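Local coordinates for putative NADH-flavin reductase (Streptococcus pneumoniae TIGR4, PDB 4R01), which probably acts as an NAD(P)H-dependent oxidoreductase, a putative NADH-flavin reductase that would bind its dinucleotide cofactor through a Rossmann fold, at residues Q12-H26 / Y184-E196. Numbering follows the deposited sequence.
Sequences QAGKAIVEEAVKRGH and YADYAIGLVDELE
Ala16, Ile17, Ala188 and Val192 pack two helices together on one side of a Rossmann-fold sheet: helix 12-24, which follows the first strand, 3-7, and helix 184-196. Their axes approach to 8.6 Å at a crossing angle of -56°, and the helices come close where Ala188 faces Ala16 and Ile17: Ala188 CB lies 3.5 Å from Ala16 O. Toward the sheet, Ile17 and Leu191 meet at about a right angle, CD1 to CD1, and both also touch Ile63 of strand 61-64. Val192 is a knob in the hole formed by Ile17, Glu20, Ala21 and Arg24; with CG1 anti to its backbone N (chi1 179°), that methyl lies over one guanidinium face of Arg24 while CG2 packs on Glu20 CG. At the N-terminal end, the Tyr184 ring edge abuts the backbone of Gln12, and its OH hydrogen-bonds to Asp72 of the second subunit. A water donates to both Glu20 OE1 and Ala185 O, bridging the helices. The C-terminal ends carry a salt-bridge network: Arg24 NH1 bonds Asp193 OD1 at 3.0 Å, and Arg24 NE pairs with Glu20 OE2 within helix 12-24, though that hydrogen bond is weak. Tyr165 holds the other Asp193 oxygen, while Met2 N binds His26 ND1. Glu196 OE2 accepts two bonds from opposite faces of its carboxylate plane: one from Arg24 NH1 at 2.8 Å, the other, nearly straight at 177°, from His26 NE2 at 3.2 Å.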
ATOM      1  N   GLN A  12     -15.168   0.695 -25.758  1.00 39.50           N
ATOM      2  CA  GLN A  12     -15.917   1.129 -24.585  1.00 40.25           C
ATOM      3  C   GLN A  12     -15.570   2.567 -24.205  1.00 38.73           C
ATOM      4  O   GLN A  12     -16.453   3.359 -23.875  1.00 41.40           O
ATOM      5  CB  GLN A  12     -15.665   0.178 -23.411  1.00 41.30           C
ATOM      6  CG  GLN A  12     -16.270  -1.208 -23.620  1.00 43.07           C
ATOM      7  CD  GLN A  12     -15.808  -2.222 -22.591  1.00 46.68           C
ATOM      8  OE1 GLN A  12     -16.448  -2.412 -21.556  1.00 50.48           O
ATOM      9  NE2 GLN A  12     -14.696  -2.890 -22.875  1.00 45.64           N
ATOM     10  N   ALA A  13     -14.288   2.908 -24.273  1.00 40.10           N
ATOM     11  CA  ALA A  13     -13.854   4.266 -23.972  1.00 36.13           C
ATOM     12  C   ALA A  13     -14.248   5.213 -25.095  1.00 35.37           C
ATOM     13  O   ALA A  13     -14.664   6.342 -24.850  1.00 35.66           O
ATOM     14  CB  ALA A  13     -12.350   4.311 -23.741  1.00 36.57           C
ATOM     15  N   GLY A  14     -14.114   4.736 -26.329  1.00 42.16           N
ATOM     16  CA  GLY A  14     -14.417   5.532 -27.502  1.00 34.40           C
ATOM     17  C   GLY A  14     -15.843   6.045 -27.549  1.00 34.78           C
ATOM     18  O   GLY A  14     -16.073   7.229 -27.785  1.00 35.18           O
ATOM     19  N   LYS A  15     -16.806   5.159 -27.322  1.00 38.28           N
ATOM     20  CA  LYS A  15     -18.208   5.555 -27.384  1.00 42.10           C
ATOM     21  C   LYS A  15     -18.605   6.332 -26.137  1.00 43.62           C
ATOM     22  O   LYS A  15     -19.571   7.091 -26.154  1.00 44.67           O
ATOM     23  CB  LYS A  15     -19.115   4.338 -27.572  1.00 46.24           C
ATOM     24  CG  LYS A  15     -19.007   3.290 -26.487  1.00 50.77           C
ATOM     25  CD  LYS A  15     -19.677   1.996 -26.924  1.00 54.74           C
ATOM     26  CE  LYS A  15     -21.139   2.214 -27.268  1.00 55.23           C
ATOM     27  NZ  LYS A  15     -21.786   0.948 -27.709  1.00 59.41           N
ATOM     28  N   ALA A  16     -17.855   6.144 -25.056  1.00 44.02           N
ATOM     29  CA  ALA A  16     -18.056   6.948 -23.860  1.00 44.52           C
ATOM     30  C   ALA A  16     -17.775   8.408 -24.189  1.00 42.93           C
ATOM     31  O   ALA A  16     -18.544   9.297 -23.829  1.00 39.19           O
ATOM     32  CB  ALA A  16     -17.164   6.466 -22.729  1.00 37.52           C
ATOM     33  N   ILE A  17     -16.675   8.640 -24.898  1.00 37.21           N
ATOM     34  CA  ILE A  17     -16.287   9.984 -25.309  1.00 40.55           C
ATOM     35  C   ILE A  17     -17.240  10.538 -26.370  1.00 42.41           C
ATOM     36  O   ILE A  17     -17.606  11.714 -26.331  1.00 43.00           O
ATOM     37  CB  ILE A  17     -14.844  10.006 -25.850  1.00 37.50           C
ATOM     38  CG1 ILE A  17     -13.881   9.435 -24.807  1.00 40.73           C
ATOM     39  CG2 ILE A  17     -14.431  11.422 -26.224  1.00 38.92           C
ATOM     40  CD1 ILE A  17     -12.446   9.378 -25.265  1.00 37.29           C
ATOM     41  N   VAL A  18     -17.641   9.686 -27.311  1.00 41.79           N
ATOM     42  CA  VAL A  18     -18.586  10.081 -28.351  1.00 40.22           C
ATOM     43  C   VAL A  18     -19.907  10.536 -27.739  1.00 40.35           C
ATOM     44  O   VAL A  18     -20.390  11.630 -28.028  1.00 42.18           O
ATOM     45  CB  VAL A  18     -18.863   8.931 -29.346  1.00 41.83           C
ATOM     46  CG1 VAL A  18     -20.063   9.263 -30.231  1.00 43.71           C
ATOM     47  CG2 VAL A  18     -17.630   8.642 -30.190  1.00 39.35           C
ATOM     48  N   GLU A  19     -20.474   9.692 -26.884  1.00 40.11           N
ATOM     49  CA  GLU A  19     -21.754   9.978 -26.248  1.00 52.40           C
ATOM     50  C   GLU A  19     -21.696  11.258 -25.420  1.00 43.49           C
ATOM     51  O   GLU A  19     -22.646  12.040 -25.403  1.00 45.72           O
ATOM     52  CB  GLU A  19     -22.187   8.803 -25.370  1.00 53.28           C
ATOM     53  CG  GLU A  19     -23.505   9.021 -24.645  1.00 59.30           C
ATOM     54  CD  GLU A  19     -23.985   7.776 -23.923  1.00 62.77           C
ATOM     55  OE1 GLU A  19     -23.565   6.666 -24.310  1.00 64.15           O
ATOM     56  OE2 GLU A  19     -24.779   7.909 -22.967  1.00 64.20           O
ATOM     57  N   GLU A  20     -20.575  11.470 -24.738  1.00 52.63           N
ATOM     58  CA  GLU A  20     -20.390  12.677 -23.942  1.00 49.28           C
ATOM     59  C   GLU A  20     -20.268  13.903 -24.841  1.00 46.31           C
ATOM     60  O   GLU A  20     -20.912  14.921 -24.599  1.00 51.28           O
ATOM     61  CB  GLU A  20     -19.156  12.553 -23.046  1.00 46.85           C
ATOM     62  CG  GLU A  20     -18.815  13.822 -22.268  1.00 49.33           C
ATOM     63  CD  GLU A  20     -19.859  14.184 -21.225  1.00 50.71           C
ATOM     64  OE1 GLU A  20     -20.560  13.277 -20.733  1.00 49.51           O
ATOM     65  OE2 GLU A  20     -19.981  15.383 -20.897  1.00 54.85           O
ATOM     66  N   ALA A  21     -19.448  13.798 -25.882  1.00 45.08           N
ATOM     67  CA  ALA A  21     -19.214  14.917 -26.791  1.00 46.83           C
ATOM     68  C   ALA A  21     -20.472  15.282 -27.579  1.00 56.91           C
ATOM     69  O   ALA A  21     -20.710  16.455 -27.872  1.00 60.51           O
ATOM     70  CB  ALA A  21     -18.071  14.595 -27.744  1.00 45.16           C
ATOM     71  N   VAL A  22     -21.272  14.276 -27.920  1.00 54.53           N
ATOM     72  CA  VAL A  22     -22.518  14.505 -28.642  1.00 54.75           C
ATOM     73  C   VAL A  22     -23.497  15.291 -27.772  1.00 58.02           C
ATOM     74  O   VAL A  22     -24.143  16.229 -28.243  1.00 62.39           O
ATOM     75  CB  VAL A  22     -23.168  13.175 -29.098  1.00 53.48           C
ATOM     76  CG1 VAL A  22     -24.647  13.364 -29.397  1.00 56.58           C
ATOM     77  CG2 VAL A  22     -22.444  12.621 -30.318  1.00 50.11           C
ATOM     78  N   LYS A  23     -23.549  14.925 -26.508  1.00 55.68           N
ATOM     79  CA  LYS A  23     -24.415  15.553 -25.549  1.00 59.41           C
ATOM     80  C   LYS A  23     -24.072  17.026 -25.400  1.00 61.58           C
ATOM     81  O   LYS A  23     -24.934  17.834 -25.193  1.00 63.25           O
ATOM     82  CB  LYS A  23     -24.296  14.839 -24.234  1.00 59.80           C
ATOM     83  CG  LYS A  23     -25.598  14.460 -23.579  1.00 64.17           C
ATOM     84  CD  LYS A  23     -25.425  14.266 -22.071  1.00 63.99           C
ATOM     85  CE  LYS A  23     -25.384  15.581 -21.303  1.00 65.12           C
ATOM     86  NZ  LYS A  23     -25.620  15.443 -19.845  1.00 63.06           N
ATOM     87  N   ARG A  24     -22.799  17.354 -25.479  1.00 65.65           N
ATOM     88  CA  ARG A  24     -22.311  18.723 -25.352  1.00 70.49           C
ATOM     89  C   ARG A  24     -22.723  19.559 -26.562  1.00 72.54           C
ATOM     90  O   ARG A  24     -22.767  20.787 -26.492  1.00 77.61           O
ATOM     91  CB  ARG A  24     -20.789  18.744 -25.191  1.00 71.70           C
ATOM     92  CG  ARG A  24     -20.253  17.938 -24.013  1.00 69.27           C
ATOM     93  CD  ARG A  24     -20.434  18.656 -22.687  1.00 71.67           C
ATOM     94  NE  ARG A  24     -19.824  17.913 -21.585  1.00 69.81           N
ATOM     95  CZ  ARG A  24     -18.585  18.108 -21.141  1.00 68.97           C
ATOM     96  NH1 ARG A  24     -17.811  19.030 -21.698  1.00 71.80           N
ATOM     97  NH2 ARG A  24     -18.118  17.380 -20.136  1.00 66.13           N
ATOM     98  N   GLY A  25     -23.015  18.888 -27.674  1.00 69.14           N
ATOM     99  CA  GLY A  25     -23.514  19.561 -28.862  1.00 69.64           C
ATOM    100  C   GLY A  25     -22.549  19.593 -30.032  1.00 67.78           C
ATOM    101  O   GLY A  25     -22.845  20.185 -31.069  1.00 72.16           O
ATOM    102  N   HIS A  26     -21.391  18.961 -29.871  1.00 64.41           N
ATOM    103  CA  HIS A  26     -20.390  18.922 -30.933  1.00 65.69           C
ATOM    104  C   HIS A  26     -20.795  17.944 -32.030  1.00 64.84           C
ATOM    105  O   HIS A  26     -21.524  16.988 -31.774  1.00 63.53           O
ATOM    106  CB  HIS A  26     -19.024  18.533 -30.365  1.00 63.21           C
ATOM    107  CG  HIS A  26     -18.611  19.342 -29.176  1.00 66.04           C
ATOM    108  ND1 HIS A  26     -17.946  20.544 -29.289  1.00 69.52           N
ATOM    109  CD2 HIS A  26     -18.765  19.121 -27.850  1.00 63.73           C
ATOM    110  CE1 HIS A  26     -17.712  21.030 -28.083  1.00 68.95           C
ATOM    111  NE2 HIS A  26     -18.200  20.187 -27.192  1.00 66.05           N
ATOM    112  N   TYR A 184     -15.365   5.202 -16.866  1.00 34.40           N
ATOM    113  CA  TYR A 184     -15.225   5.640 -18.251  1.00 31.53           C
ATOM    114  C   TYR A 184     -16.047   6.901 -18.483  1.00 30.60           C
ATOM    115  O   TYR A 184     -15.612   7.813 -19.183  1.00 32.29           O
ATOM    116  CB  TYR A 184     -15.647   4.537 -19.224  1.00 30.48           C
ATOM    117  CG  TYR A 184     -14.557   3.529 -19.532  1.00 32.28           C
ATOM    118  CD1 TYR A 184     -13.545   3.264 -18.616  1.00 28.74           C
ATOM    119  CD2 TYR A 184     -14.532   2.853 -20.749  1.00 30.91           C
ATOM    120  CE1 TYR A 184     -12.547   2.346 -18.894  1.00 26.86           C
ATOM    121  CE2 TYR A 184     -13.536   1.934 -21.039  1.00 29.06           C
ATOM    122  CZ  TYR A 184     -12.545   1.685 -20.107  1.00 30.25           C
ATOM    123  OH  TYR A 184     -11.550   0.775 -20.387  1.00 32.04           O
ATOM    124  N   ALA A 185     -17.224   6.956 -17.868  1.00 32.17           N
ATOM    125  CA  ALA A 185     -18.110   8.112 -17.996  1.00 36.32           C
ATOM    126  C   ALA A 185     -17.469   9.390 -17.448  1.00 35.81           C
ATOM    127  O   ALA A 185     -17.420  10.409 -18.139  1.00 36.48           O
ATOM    128  CB  ALA A 185     -19.432   7.840 -17.295  1.00 37.12           C
ATOM    129  N   ASP A 186     -16.976   9.336 -16.214  1.00 34.66           N
ATOM    130  CA  ASP A 186     -16.327  10.496 -15.605  1.00 35.51           C
ATOM    131  C   ASP A 186     -15.065  10.903 -16.367  1.00 35.55           C
ATOM    132  O   ASP A 186     -14.754  12.090 -16.479  1.00 35.07           O
ATOM    133  CB  ASP A 186     -15.991  10.215 -14.138  1.00 34.27           C
ATOM    134  CG  ASP A 186     -17.207  10.302 -13.233  1.00 37.92           C
ATOM    135  OD1 ASP A 186     -18.106  11.122 -13.521  1.00 37.34           O
ATOM    136  OD2 ASP A 186     -17.266   9.555 -12.234  1.00 42.13           O
ATOM    137  N   TYR A 187     -14.349   9.913 -16.895  1.00 33.44           N
ATOM    138  CA  TYR A 187     -13.148  10.157 -17.687  1.00 31.34           C
ATOM    139  C   TYR A 187     -13.486  10.916 -18.968  1.00 35.50           C
ATOM    140  O   TYR A 187     -12.780  11.851 -19.350  1.00 36.36           O
ATOM    141  CB  TYR A 187     -12.454   8.834 -18.018  1.00 28.71           C
ATOM    142  CG  TYR A 187     -11.251   8.951 -18.928  1.00 27.05           C
ATOM    143  CD1 TYR A 187      -9.983   9.177 -18.411  1.00 26.97           C
ATOM    144  CD2 TYR A 187     -11.382   8.810 -20.305  1.00 30.84           C
ATOM    145  CE1 TYR A 187      -8.879   9.276 -19.241  1.00 28.65           C
ATOM    146  CE2 TYR A 187     -10.289   8.908 -21.141  1.00 32.13           C
ATOM    147  CZ  TYR A 187      -9.040   9.139 -20.606  1.00 32.80           C
ATOM    148  OH  TYR A 187      -7.951   9.235 -21.443  1.00 35.84           O
ATOM    149  N   ALA A 188     -14.569  10.509 -19.626  1.00 36.39           N
ATOM    150  CA  ALA A 188     -15.023  11.180 -20.840  1.00 37.71           C
ATOM    151  C   ALA A 188     -15.350  12.640 -20.547  1.00 39.71           C
ATOM    152  O   ALA A 188     -15.010  13.528 -21.326  1.00 41.31           O
ATOM    153  CB  ALA A 188     -16.237  10.469 -21.429  1.00 36.75           C
ATOM    154  N   ILE A 189     -16.006  12.877 -19.416  1.00 39.13           N
ATOM    155  CA  ILE A 189     -16.342  14.232 -18.995  1.00 40.67           C
ATOM    156  C   ILE A 189     -15.086  15.092 -18.881  1.00 39.07           C
ATOM    157  O   ILE A 189     -15.039  16.207 -19.399  1.00 39.75           O
ATOM    158  CB  ILE A 189     -17.094  14.236 -17.649  1.00 42.86           C
ATOM    159  CG1 ILE A 189     -18.443  13.529 -17.795  1.00 45.58           C
ATOM    160  CG2 ILE A 189     -17.290  15.658 -17.150  1.00 43.27           C
ATOM    161  CD1 ILE A 189     -19.276  13.535 -16.532  1.00 46.66           C
ATOM    162  N   GLY A 190     -14.066  14.560 -18.216  1.00 36.44           N
ATOM    163  CA  GLY A 190     -12.818  15.279 -18.040  1.00 36.50           C
ATOM    164  C   GLY A 190     -12.098  15.527 -19.351  1.00 36.62           C
ATOM    165  O   GLY A 190     -11.539  16.603 -19.571  1.00 36.92           O
ATOM    166  N   LEU A 191     -12.121  14.532 -20.231  1.00 36.60           N
ATOM    167  CA  LEU A 191     -11.438  14.636 -21.516  1.00 37.24           C
ATOM    168  C   LEU A 191     -12.092  15.685 -22.424  1.00 40.12           C
ATOM    169  O   LEU A 191     -11.400  16.455 -23.089  1.00 42.99           O
ATOM    170  CB  LEU A 191     -11.408  13.268 -22.204  1.00 36.53           C
ATOM    171  CG  LEU A 191     -10.545  13.120 -23.460  1.00 36.42           C
ATOM    172  CD1 LEU A 191      -9.935  11.729 -23.516  1.00 37.39           C
ATOM    173  CD2 LEU A 191     -11.355  13.393 -24.715  1.00 34.51           C
ATOM    174  N   VAL A 192     -13.421  15.715 -22.448  1.00 40.96           N
ATOM    175  CA  VAL A 192     -14.141  16.692 -23.264  1.00 47.11           C
ATOM    176  C   VAL A 192     -13.989  18.099 -22.676  1.00 50.04           C
ATOM    177  O   VAL A 192     -13.993  19.093 -23.408  1.00 51.22           O
ATOM    178  CB  VAL A 192     -15.640  16.326 -23.395  1.00 47.02           C
ATOM    179  CG1 VAL A 192     -16.386  17.368 -24.215  1.00 44.74           C
ATOM    180  CG2 VAL A 192     -15.790  14.960 -24.038  1.00 47.96           C
ATOM    181  N   ASP A 193     -13.841  18.182 -21.356  1.00 49.06           N
ATOM    182  CA  ASP A 193     -13.572  19.462 -20.705  1.00 49.44           C
ATOM    183  C   ASP A 193     -12.246  20.037 -21.186  1.00 45.17           C
ATOM    184  O   ASP A 193     -12.121  21.239 -21.405  1.00 47.63           O
ATOM    185  CB  ASP A 193     -13.554  19.313 -19.182  1.00 51.71           C
ATOM    186  CG  ASP A 193     -14.941  19.141 -18.596  1.00 55.56           C
ATOM    187  OD1 ASP A 193     -15.929  19.328 -19.336  1.00 59.52           O
ATOM    188  OD2 ASP A 193     -15.042  18.828 -17.390  1.00 54.54           O
ATOM    189  N   GLU A 194     -11.257  19.166 -21.351  1.00 43.46           N
ATOM    190  CA  GLU A 194      -9.954  19.572 -21.862  1.00 44.71           C
ATOM    191  C   GLU A 194     -10.056  19.959 -23.341  1.00 52.09           C
ATOM    192  O   GLU A 194      -9.206  20.672 -23.868  1.00 56.66           O
ATOM    193  CB  GLU A 194      -8.928  18.449 -21.650  1.00 39.33           C
ATOM    194  CG  GLU A 194      -7.558  18.693 -22.271  1.00 43.30           C
ATOM    195  CD  GLU A 194      -6.850  19.904 -21.691  1.00 48.32           C
ATOM    196  OE1 GLU A 194      -7.041  20.191 -20.489  1.00 50.40           O
ATOM    197  OE2 GLU A 194      -6.110  20.575 -22.442  1.00 48.24           O
ATOM    198  N   LEU A 195     -11.108  19.496 -24.008  1.00 53.77           N
ATOM    199  CA  LEU A 195     -11.345  19.870 -25.400  1.00 56.66           C
ATOM    200  C   LEU A 195     -11.985  21.247 -25.480  1.00 57.65           C
ATOM    201  O   LEU A 195     -11.581  22.085 -26.283  1.00 61.30           O
ATOM    202  CB  LEU A 195     -12.228  18.837 -26.098  1.00 58.04           C
ATOM    203  CG  LEU A 195     -11.522  17.535 -26.465  1.00 58.52           C
ATOM    204  CD1 LEU A 195     -12.516  16.529 -27.010  1.00 59.51           C
ATOM    205  CD2 LEU A 195     -10.427  17.816 -27.477  1.00 60.53           C
ATOM    206  N   GLU A 196     -12.983  21.475 -24.636  1.00 54.62           N
ATOM    207  CA  GLU A 196     -13.661  22.763 -24.576  1.00 60.72           C
ATOM    208  C   GLU A 196     -12.801  23.832 -23.900  1.00 65.71           C
ATOM    209  O   GLU A 196     -12.626  24.937 -24.426  1.00 70.57           O
ATOM    210  CB  GLU A 196     -14.995  22.612 -23.837  1.00 62.76           C
ATOM    211  CG  GLU A 196     -16.057  21.831 -24.599  1.00 65.37           C
ATOM    212  CD  GLU A 196     -17.277  21.539 -23.746  1.00 68.47           C
ATOM    213  OE1 GLU A 196     -17.519  22.300 -22.787  1.00 70.41           O
ATOM    214  OE2 GLU A 196     -17.971  20.533 -24.006  1.00 68.69           O
TER
HETATM  215  O   HOH W   1     -19.788  10.796 -19.536  1.00 32.26           O